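DNA polymerase III subunit beta (Helicobacter pylori 26695, PDB 4S3I) forms the beta sliding clamp of DNA replication, which tethers DNA polymerases and other proteins to DNA and confers processivity on them. Local coordinates at residues 139-148 with 172-183; 320-330 with 368-376. One frame throughout, in Å; residues are numbered along the deposited sequence.

Interaction 1 of 2, residues 139-148 with 172-183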
loop_
_atom_site.group_PDB
_atom_site.type_symbol
_atom_site.label_atom_id
_atom_site.label_comp_id
_atom_site.label_asym_id
_atom_site.label_seq_id
_atom_site.Cartn_x
_atom_site.Cartn_y
_atom_site.Cartn_z
ATOM N N ALA A 139 0.832 25.883 3.055
ATOM C CA ALA A 139 0.831 26.352 1.677
ATOM C C ALA A 139 1.487 25.325 0.751
ATOM O O ALA A 139 0.974 25.036 -0.325
ATOM C CB ALA A 139 1.541 27.720 1.574
ATOM N N PHE A 140 2.633 24.789 1.165
ATOM C CA PHE A 140 3.351 23.808 0.354
ATOM C C PHE A 140 2.481 22.568 0.122
ATOM O O PHE A 140 2.364 22.073 -0.998
ATOM C CB PHE A 140 4.670 23.381 1.038
ATOM C CG PHE A 140 5.769 24.400 0.953
ATOM C CD1 PHE A 140 5.624 25.551 0.189
ATOM C CD2 PHE A 140 6.970 24.192 1.626
ATOM C CE1 PHE A 140 6.644 26.491 0.109
ATOM C CE2 PHE A 140 8.000 25.126 1.551
ATOM C CZ PHE A 140 7.836 26.275 0.789
ATOM N N LYS A 141 1.880 22.060 1.186
ATOM C CA LYS A 141 1.099 20.829 1.057
ATOM C C LYS A 141 -0.142 21.058 0.191
ATOM O O LYS A 141 -0.586 20.166 -0.540
ATOM C CB LYS A 141 0.696 20.308 2.439
ATOM C CG LYS A 141 0.062 18.929 2.422
ATOM C CD LYS A 141 -0.761 18.675 3.686
ATOM C CE LYS A 141 -1.402 17.288 3.653
ATOM N NZ LYS A 141 -2.545 17.140 4.607
ATOM N N LYS A 142 -0.696 22.264 0.252
ATOM C CA LYS A 142 -1.942 22.537 -0.458
ATOM C C LYS A 142 -1.697 22.748 -1.941
ATOM O O LYS A 142 -2.545 22.450 -2.777
ATOM C CB LYS A 142 -2.659 23.739 0.169
ATOM C CG LYS A 142 -3.412 23.386 1.435
ATOM C CD LYS A 142 -3.976 24.630 2.145
ATOM C CE LYS A 142 -4.836 24.236 3.355
ATOM N NZ LYS A 142 -5.126 25.434 4.200
ATOM N N ILE A 143 -0.513 23.232 -2.268
ATOM C CA ILE A 143 -0.209 23.611 -3.645
ATOM C C ILE A 143 0.496 22.492 -4.408
ATOM O O ILE A 143 0.378 22.380 -5.631
ATOM C CB ILE A 143 0.623 24.915 -3.643
ATOM C CG1 ILE A 143 -0.244 26.060 -3.118
ATOM C CG2 ILE A 143 1.189 25.264 -5.019
ATOM C CD1 ILE A 143 0.462 27.411 -3.084
ATOM N N ALA A 144 1.216 21.650 -3.670
ATOM C CA ALA A 144 1.986 20.544 -4.264
ATOM C C ALA A 144 1.271 19.752 -5.375
ATOM O O ALA A 144 1.889 19.456 -6.404
ATOM C CB ALA A 144 2.493 19.591 -3.177
ATOM N N PRO A 145 -0.022 19.398 -5.174
ATOM C CA PRO A 145 -0.648 18.544 -6.193
ATOM C C PRO A 145 -0.735 19.153 -7.586
ATOM O O PRO A 145 -0.910 18.406 -8.541
ATOM C CB PRO A 145 -2.061 18.331 -5.648
ATOM C CG PRO A 145 -1.932 18.486 -4.177
ATOM C CD PRO A 145 -0.884 19.537 -3.981
ATOM N N VAL A 146 -0.642 20.471 -7.717
ATOM C CA VAL A 146 -0.779 21.061 -9.047
ATOM C C VAL A 146 0.545 21.051 -9.796
ATOM O O VAL A 146 0.578 21.240 -11.012
ATOM C CB VAL A 146 -1.367 22.486 -9.009
ATOM C CG1 VAL A 146 -2.602 22.529 -8.089
ATOM C CG2 VAL A 146 -0.322 23.484 -8.546
ATOM N N ILE A 147 1.635 20.822 -9.065
ATOM C CA ILE A 147 2.970 20.960 -9.651
ATOM C C ILE A 147 3.459 19.664 -10.290
ATOM O O ILE A 147 3.477 18.612 -9.638
ATOM C CB ILE A 147 3.983 21.445 -8.599
ATOM C CG1 ILE A 147 3.595 22.840 -8.127
ATOM C CG2 ILE A 147 5.398 21.474 -9.162
ATOM C CD1 ILE A 147 4.362 23.310 -6.902
ATOM N N GLU A 148 3.830 19.751 -11.570
ATOM C CA GLU A 148 4.481 18.650 -12.277
ATOM C C GLU A 148 5.956 18.611 -11.888
ATOM O O GLU A 148 6.718 19.526 -12.208
ATOM C CB GLU A 148 4.372 18.828 -13.795
ATOM C CG GLU A 148 3.008 18.547 -14.400
ATOM C CD GLU A 148 2.979 18.818 -15.900
ATOM O OE1 GLU A 148 1.945 19.320 -16.390
ATOM O OE2 GLU A 148 3.986 18.525 -16.589
ATOM N N VAL A 172 3.243 32.306 -2.482
ATOM C CA VAL A 172 3.586 30.924 -2.793
ATOM C C VAL A 172 2.672 30.493 -3.923
ATOM O O VAL A 172 1.449 30.622 -3.820
ATOM C CB VAL A 172 3.433 30.024 -1.559
ATOM C CG1 VAL A 172 3.856 28.618 -1.873
ATOM C CG2 VAL A 172 4.258 30.561 -0.385
ATOM N N VAL A 173 3.268 30.020 -5.021
ATOM C CA VAL A 173 2.533 29.746 -6.265
ATOM C C VAL A 173 2.996 28.451 -6.917
ATOM O O VAL A 173 4.205 28.197 -7.026
ATOM C CB VAL A 173 2.743 30.871 -7.304
ATOM C CG1 VAL A 173 1.823 30.681 -8.497
ATOM C CG2 VAL A 173 2.519 32.248 -6.683
ATOM N N GLY A 174 2.039 27.633 -7.351
ATOM C CA GLY A 174 2.349 26.484 -8.185
ATOM C C GLY A 174 1.440 26.514 -9.402
ATOM O O GLY A 174 0.297 26.969 -9.308
ATOM N N THR A 175 1.926 26.054 -10.549
ATOM C CA THR A 175 1.039 25.897 -11.704
ATOM C C THR A 175 1.522 24.807 -12.650
ATOM O O THR A 175 2.720 24.499 -12.685
ATOM C CB THR A 175 0.874 27.216 -12.484
ATOM O OG1 THR A 175 0.157 26.973 -13.702
ATOM C CG2 THR A 175 2.222 27.809 -12.823
ATOM N N ASP A 176 0.588 24.230 -13.412
ATOM C CA ASP A 176 0.934 23.257 -14.450
ATOM C C ASP A 176 0.370 23.671 -15.806
ATOM O O ASP A 176 0.225 22.830 -16.701
ATOM C CB ASP A 176 0.422 21.852 -14.090
ATOM C CG ASP A 176 -1.093 21.800 -13.929
ATOM O OD1 ASP A 176 -1.777 22.771 -14.329
ATOM O OD2 ASP A 176 -1.608 20.780 -13.404
ATOM N N THR A 177 0.025 24.956 -15.923
ATOM C CA THR A 177 -0.566 25.567 -17.132
ATOM C C THR A 177 -2.061 25.329 -17.385
ATOM O O THR A 177 -2.659 26.047 -18.186
ATOM C CB THR A 177 0.219 25.245 -18.439
ATOM O OG1 THR A 177 0.074 23.852 -18.766
ATOM C CG2 THR A 177 1.687 25.604 -18.281
ATOM N N LYS A 178 -2.655 24.332 -16.727
ATOM C CA LYS A 178 -4.101 24.127 -16.803
ATOM C C LYS A 178 -4.756 24.793 -15.602
ATOM O O LYS A 178 -5.931 25.178 -15.629
ATOM C CB LYS A 178 -4.454 22.637 -16.780
ATOM C CG LYS A 178 -3.974 21.825 -17.974
ATOM C CD LYS A 178 -4.506 22.388 -19.285
ATOM C CE LYS A 178 -4.465 21.356 -20.412
ATOM N NZ LYS A 178 -5.757 20.621 -20.547
ATOM N N ARG A 179 -3.977 24.903 -14.534
ATOM C CA ARG A 179 -4.462 25.450 -13.279
ATOM C C ARG A 179 -3.301 26.080 -12.537
ATOM O O ARG A 179 -2.127 25.794 -12.818
ATOM C CB ARG A 179 -5.095 24.356 -12.430
ATOM C CG ARG A 179 -4.256 23.101 -12.399
ATOM C CD ARG A 179 -4.839 22.044 -11.517
ATOM N NE ARG A 179 -4.057 20.810 -11.593
ATOM C CZ ARG A 179 -4.187 19.805 -10.740
ATOM N NH1 ARG A 179 -5.071 19.895 -9.760
ATOM N NH2 ARG A 179 -3.442 18.715 -10.873
ATOM N N LEU A 180 -3.635 26.947 -11.597
ATOM C CA LEU A 180 -2.641 27.736 -10.896
ATOM C C LEU A 180 -3.182 27.929 -9.502
ATOM O O LEU A 180 -4.334 28.349 -9.332
ATOM C CB LEU A 180 -2.457 29.076 -11.608
ATOM C CG LEU A 180 -1.506 30.100 -10.994
ATOM C CD1 LEU A 180 -0.675 30.749 -12.085
ATOM C CD2 LEU A 180 -2.300 31.145 -10.240
ATOM N N SER A 181 -2.377 27.572 -8.505
ATOM C CA SER A 181 -2.782 27.744 -7.117
ATOM C C SER A 181 -1.799 28.682 -6.467
ATOM O O SER A 181 -0.582 28.603 -6.714
ATOM C CB SER A 181 -2.817 26.415 -6.368
ATOM O OG SER A 181 -3.885 25.618 -6.825
ATOM N N TYR A 182 -2.322 29.578 -5.640
ATOM C CA TYR A 182 -1.482 30.592 -5.023
ATOM C C TYR A 182 -1.970 30.948 -3.638
ATOM O O TYR A 182 -3.119 30.670 -3.274
ATOM C CB TYR A 182 -1.432 31.853 -5.887
ATOM C CG TYR A 182 -2.767 32.562 -6.005
ATOM C CD1 TYR A 182 -3.652 32.241 -7.025
ATOM C CD2 TYR A 182 -3.137 33.559 -5.102
ATOM C CE1 TYR A 182 -4.872 32.882 -7.147
ATOM C CE2 TYR A 182 -4.354 34.204 -5.214
ATOM C CZ TYR A 182 -5.217 33.857 -6.240
ATOM O OH TYR A 182 -6.431 34.491 -6.370
ATOM N N THR A 183 -1.090 31.571 -2.867
ATOM C CA THR A 183 -1.496 32.147 -1.604
ATOM C C THR A 183 -0.581 33.303 -1.317
ATOM O O THR A 183 0.568 33.351 -1.793
ATOM C CB THR A 183 -1.461 31.136 -0.452
ATOM O OG1 THR A 183 -2.044 31.722 0.721
ATOM C CG2 THR A 183 -0.026 30.705 -0.141
HETATM O O HOH W 1 4.027 22.387 -13.294
#

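Interaction 2 of 2, residues 320-330 with 368-376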
loop_
_atom_site.group_PDB
_atom_site.type_symbol
_atom_site.label_atom_id
_atom_site.label_comp_id
_atom_site.label_asym_id
_atom_site.label_seq_id
_atom_site.Cartn_x
_atom_site.Cartn_y
_atom_site.Cartn_z
ATOM N N LEU A 320 -21.252 25.163 -16.688
ATOM C CA LEU A 320 -19.780 25.195 -16.642
ATOM C C LEU A 320 -19.165 23.796 -16.817
ATOM O O LEU A 320 -19.487 22.876 -16.061
ATOM C CB LEU A 320 -19.310 25.809 -15.321
ATOM C CG LEU A 320 -17.805 25.995 -15.147
ATOM C CD1 LEU A 320 -17.289 27.075 -16.095
ATOM C CD2 LEU A 320 -17.477 26.334 -13.695
ATOM N N GLY A 321 -18.302 23.634 -17.820
ATOM C CA GLY A 321 -17.601 22.374 -18.029
ATOM C C GLY A 321 -16.323 22.352 -17.206
ATOM O O GLY A 321 -15.510 23.277 -17.307
ATOM N N VAL A 322 -16.141 21.324 -16.376
ATOM C CA VAL A 322 -14.974 21.273 -15.491
ATOM C C VAL A 322 -14.217 19.949 -15.515
ATOM O O VAL A 322 -14.797 18.890 -15.759
ATOM C CB VAL A 322 -15.333 21.596 -14.032
ATOM C CG1 VAL A 322 -16.093 22.913 -13.934
ATOM C CG2 VAL A 322 -16.149 20.457 -13.408
ATOM N N ASN A 323 -12.913 20.022 -15.253
ATOM C CA ASN A 323 -12.100 18.834 -15.022
ATOM C C ASN A 323 -12.349 18.379 -13.582
ATOM O O ASN A 323 -12.154 19.142 -12.628
ATOM C CB ASN A 323 -10.613 19.142 -15.271
ATOM C CG ASN A 323 -9.690 17.953 -14.971
ATOM O OD1 ASN A 323 -9.714 17.384 -13.872
ATOM N ND2 ASN A 323 -8.849 17.601 -15.939
ATOM N N ALA A 324 -12.798 17.135 -13.433
ATOM C CA ALA A 324 -13.251 16.641 -12.134
ATOM C C ALA A 324 -12.105 16.609 -11.125
ATOM O O ALA A 324 -12.219 17.131 -10.007
ATOM C CB ALA A 324 -13.884 15.253 -12.293
ATOM N N LYS A 325 -10.999 15.990 -11.521
ATOM C CA LYS A 325 -9.822 15.919 -10.654
ATOM C C LYS A 325 -9.327 17.301 -10.238
ATOM O O LYS A 325 -8.996 17.519 -9.075
ATOM C CB LYS A 325 -8.697 15.145 -11.351
ATOM C CG LYS A 325 -7.340 15.233 -10.645
ATOM C CD LYS A 325 -6.228 14.769 -11.598
ATOM C CE LYS A 325 -4.870 14.721 -10.920
ATOM N NZ LYS A 325 -3.788 14.451 -11.914
ATOM N N PHE A 326 -9.273 18.250 -11.166
ATOM C CA PHE A 326 -8.776 19.585 -10.788
ATOM C C PHE A 326 -9.724 20.227 -9.783
ATOM O O PHE A 326 -9.299 20.813 -8.780
ATOM C CB PHE A 326 -8.629 20.514 -11.995
ATOM C CG PHE A 326 -7.614 20.058 -13.013
ATOM C CD1 PHE A 326 -6.783 18.969 -12.765
ATOM C CD2 PHE A 326 -7.496 20.725 -14.221
ATOM C CE1 PHE A 326 -5.856 18.553 -13.713
ATOM C CE2 PHE A 326 -6.569 20.319 -15.172
ATOM C CZ PHE A 326 -5.750 19.232 -14.918
ATOM N N PHE A 327 -11.017 20.116 -10.055
ATOM C CA PHE A 327 -12.007 20.732 -9.188
ATOM C C PHE A 327 -11.887 20.124 -7.799
ATOM O O PHE A 327 -11.896 20.830 -6.789
ATOM C CB PHE A 327 -13.413 20.497 -9.757
ATOM C CG PHE A 327 -14.413 21.560 -9.379
ATOM C CD1 PHE A 327 -14.940 21.615 -8.093
ATOM C CD2 PHE A 327 -14.829 22.507 -10.319
ATOM C CE1 PHE A 327 -15.892 22.599 -7.732
ATOM C CE2 PHE A 327 -15.765 23.497 -9.979
ATOM C CZ PHE A 327 -16.300 23.541 -8.673
ATOM N N LEU A 328 -11.772 18.801 -7.741
ATOM C CA LEU A 328 -11.659 18.132 -6.448
ATOM C C LEU A 328 -10.402 18.582 -5.719
ATOM O O LEU A 328 -10.434 18.865 -4.517
ATOM C CB LEU A 328 -11.644 16.608 -6.609
ATOM C CG LEU A 328 -12.986 15.958 -6.866
ATOM C CD1 LEU A 328 -12.822 14.457 -7.131
ATOM C CD2 LEU A 328 -13.915 16.202 -5.679
ATOM N N GLU A 329 -9.289 18.650 -6.442
ATOM C CA GLU A 329 -8.055 19.057 -5.789
ATOM C C GLU A 329 -8.148 20.493 -5.281
ATOM O O GLU A 329 -7.650 20.803 -4.209
ATOM C CB GLU A 329 -6.837 18.824 -6.703
ATOM C CG GLU A 329 -6.612 17.327 -6.963
ATOM C CD GLU A 329 -5.293 17.013 -7.672
ATOM O OE1 GLU A 329 -4.772 15.902 -7.462
ATOM O OE2 GLU A 329 -4.791 17.856 -8.444
ATOM N N ALA A 330 -8.817 21.361 -6.033
ATOM C CA ALA A 330 -8.990 22.746 -5.568
ATOM C C ALA A 330 -9.799 22.787 -4.271
ATOM O O ALA A 330 -9.519 23.584 -3.374
ATOM C CB ALA A 330 -9.632 23.601 -6.645
ATOM N N SER A 368 -6.027 29.696 -3.227
ATOM C CA SER A 368 -7.053 29.905 -4.238
ATOM C C SER A 368 -6.562 29.188 -5.470
ATOM O O SER A 368 -5.353 29.156 -5.718
ATOM C CB SER A 368 -7.206 31.409 -4.542
ATOM O OG SER A 368 -7.595 32.121 -3.386
ATOM N N THR A 369 -7.475 28.608 -6.244
ATOM C CA THR A 369 -7.079 27.947 -7.476
ATOM C C THR A 369 -7.824 28.515 -8.681
ATOM O O THR A 369 -9.062 28.621 -8.680
ATOM C CB THR A 369 -7.302 26.424 -7.412
ATOM O OG1 THR A 369 -6.609 25.865 -6.285
ATOM C CG2 THR A 369 -6.797 25.768 -8.698
ATOM N N LEU A 370 -7.064 28.879 -9.706
ATOM C CA LEU A 370 -7.631 29.356 -10.960
ATOM C C LEU A 370 -7.539 28.228 -11.984
ATOM O O LEU A 370 -6.473 27.637 -12.157
ATOM C CB LEU A 370 -6.867 30.589 -11.448
ATOM C CG LEU A 370 -7.362 31.145 -12.785
ATOM C CD1 LEU A 370 -8.654 31.937 -12.594
ATOM C CD2 LEU A 370 -6.298 31.991 -13.478
ATOM N N MET A 371 -8.650 27.926 -12.656
ATOM C CA MET A 371 -8.726 26.776 -13.564
ATOM C C MET A 371 -9.324 27.139 -14.915
ATOM O O MET A 371 -10.239 27.955 -14.986
ATOM C CB MET A 371 -9.603 25.682 -12.951
ATOM C CG MET A 371 -8.895 24.754 -12.008
ATOM S SD MET A 371 -10.100 23.915 -10.973
ATOM C CE MET A 371 -11.108 23.100 -12.212
ATOM N N MET A 372 -8.818 26.508 -15.973
ATOM C CA MET A 372 -9.424 26.611 -17.295
ATOM C C MET A 372 -10.615 25.649 -17.355
ATOM O O MET A 372 -10.489 24.487 -16.956
ATOM C CB MET A 372 -8.424 26.211 -18.384
ATOM C CG MET A 372 -7.163 27.058 -18.420
ATOM S SD MET A 372 -5.809 26.276 -19.342
ATOM C CE MET A 372 -6.536 26.092 -20.968
ATOM N N PRO A 373 -11.775 26.123 -17.857
ATOM C CA PRO A 373 -12.942 25.238 -17.984
ATOM C C PRO A 373 -12.849 24.356 -19.223
ATOM O O PRO A 373 -11.980 24.580 -20.074
ATOM C CB PRO A 373 -14.095 26.224 -18.153
ATOM C CG PRO A 373 -13.460 27.382 -18.894
ATOM C CD PRO A 373 -12.089 27.509 -18.260
ATOM N N ILE A 374 -13.734 23.362 -19.311
ATOM C CA ILE A 374 -13.879 22.529 -20.504
ATOM C C ILE A 374 -15.005 23.127 -21.352
ATOM O O ILE A 374 -16.019 23.561 -20.804
ATOM C CB ILE A 374 -14.291 21.089 -20.129
ATOM C CG1 ILE A 374 -13.474 20.576 -18.937
ATOM C CG2 ILE A 374 -14.186 20.163 -21.331
ATOM C CD1 ILE A 374 -11.992 20.341 -19.256
ATOM N N THR A 375 -14.840 23.146 -22.674
ATOM C CA THR A 375 -15.867 23.696 -23.562
ATOM C C THR A 375 -17.111 22.805 -23.583
ATOM O O THR A 375 -16.987 21.573 -23.584
ATOM C CB THR A 375 -15.344 23.893 -24.998
ATOM O OG1 THR A 375 -14.720 22.685 -25.450
ATOM C CG2 THR A 375 -14.333 25.035 -25.049
ATOM N N LEU A 376 -18.287 23.440 -23.599
ATOM C CA LEU A 376 -19.598 22.764 -23.542
ATOM C C LEU A 376 -19.940 22.194 -22.157
ATOM O O LEU A 376 -20.439 22.903 -21.278
ATOM C CB LEU A 376 -19.733 21.683 -24.633
ATOM C CG LEU A 376 -20.320 22.077 -25.993
ATOM C CD1 LEU A 376 -20.174 23.568 -26.255
ATOM C CD2 LEU A 376 -19.698 21.255 -27.121
HETATM O O HOH W 2 -17.437 25.632 -19.707
HETATM O O HOH W 3 -11.583 22.521 -15.231
HETATM O O HOH W 4 -8.226 26.080 -4.213
#

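Interaction 1 of 2, residues 139-148 with 172-183
Ala139 sets its CB against Thr183 CG2 at 3.8 Å, on the side of the helix facing the hairpin of strands 172-175 and 179-183. One residue on, Phe140 turns the edge of its ring to Val172, CE1 lying 4.0 Å from CG1 and the methyl near the ring plane. Ile143 spans both strands: with CG1 anti to its carbonyl carbon (chi1 -66°), CD1 reaches Val172 CG1 at 3.8 Å and CG1 lies 4.2 Å from Ser181 CB, while CG2 comes down on Gly174 N, 3.4 Å away. Gly174, lacking a side chain, is met directly on its backbone here and by Val146 CG2. Val146 straddles the hairpin, its CG1 3.6 Å from Ser181 OG, whose polar partner is Thr369 of the adjoining strand; Val146 CA lies over one face of the Arg179 guanidinium, offset toward the rim. That group is steered at its edge by Asp176, whose OD2 takes Arg179 NE at 3.0 Å in a salt bridge, while OD1 accepts from Lys178 N, an Asx turn, and also from Arg179 N. No direct hydrogen bond joins the segments; a water links Glu148 N to Thr175 O. The helix axis passes 8.9 Å from strand 172-175 at 15°, nearly parallel, and strand 179-183 runs the other way. Helix 203-212 and strand 158-164 enclose Phe140 and Ile147, and Arg179 faces Glu329 of helix 324-332.

Interaction 2 of 2, residues 320-330 with 368-376
Met371 has CG anti to its carbonyl carbon and a bend at the last torsion (chi3 59°), which carry its methyl to helix 324-330: CE lies 3.6 Å from Phe326 CB and 3.7 Å from Phe327 N, and it meets the Phe327 ring obliquely. Ile374 likewise has CG1 anti to its carbonyl carbon, placing CG1 3.6 Å from Val322 C. Nearer the start of strand 368-371, Thr369 CB packs on Ala330 CB at 3.7 Å; its OG1 shares a water with Ala330 O and probably hydrogen-bonds Ser181 OG. The one direct hydrogen bond, Ile374 N to Gly321 O (2.7 Å), is nearly straight at 164°, although the donor stands above the carbonyl plane. Two more waters join Gly321 N to Ile374 O and Asn323 N to Met372 O. Asn323 is the N-cap: OD1 accepts from Phe326 N at 2.9 Å, and ND2 sits over the centre of the Phe326 ring, 3.5 Å above its plane. The helix axis passes 9.4 Å from the strand axis, at 164° and so nearly antiparallel. A helix packed lengthwise against a beta sheet in this way is characteristic of the DNA-clamp fold, here in the C-terminal domain, with the chain's tail continuing beside strand 318-323.

In the fold
From the N terminus, interaction 1 comes first, closing a short loop within the central domain when the chain returns from helix 135-143 through strand 158-164 to the hairpin of 169-175 and 179-185. Interaction 2 opens only after that loop has closed, and joins 320-330 to the chain's last modelled residues. The two are therefore in series, neither nesting nor crossing, yet their centres lie only about 14 Å apart. Strands 179-185 and 368-371 are antiparallel neighbours in one sheet, so that this sheet runs from the central into the C-terminal domain. Side chains reinforce that seam: Arg179 NH1 meets Glu329 OE2 in a salt bridge, very short as modelled, and Arg179 packs on Phe326.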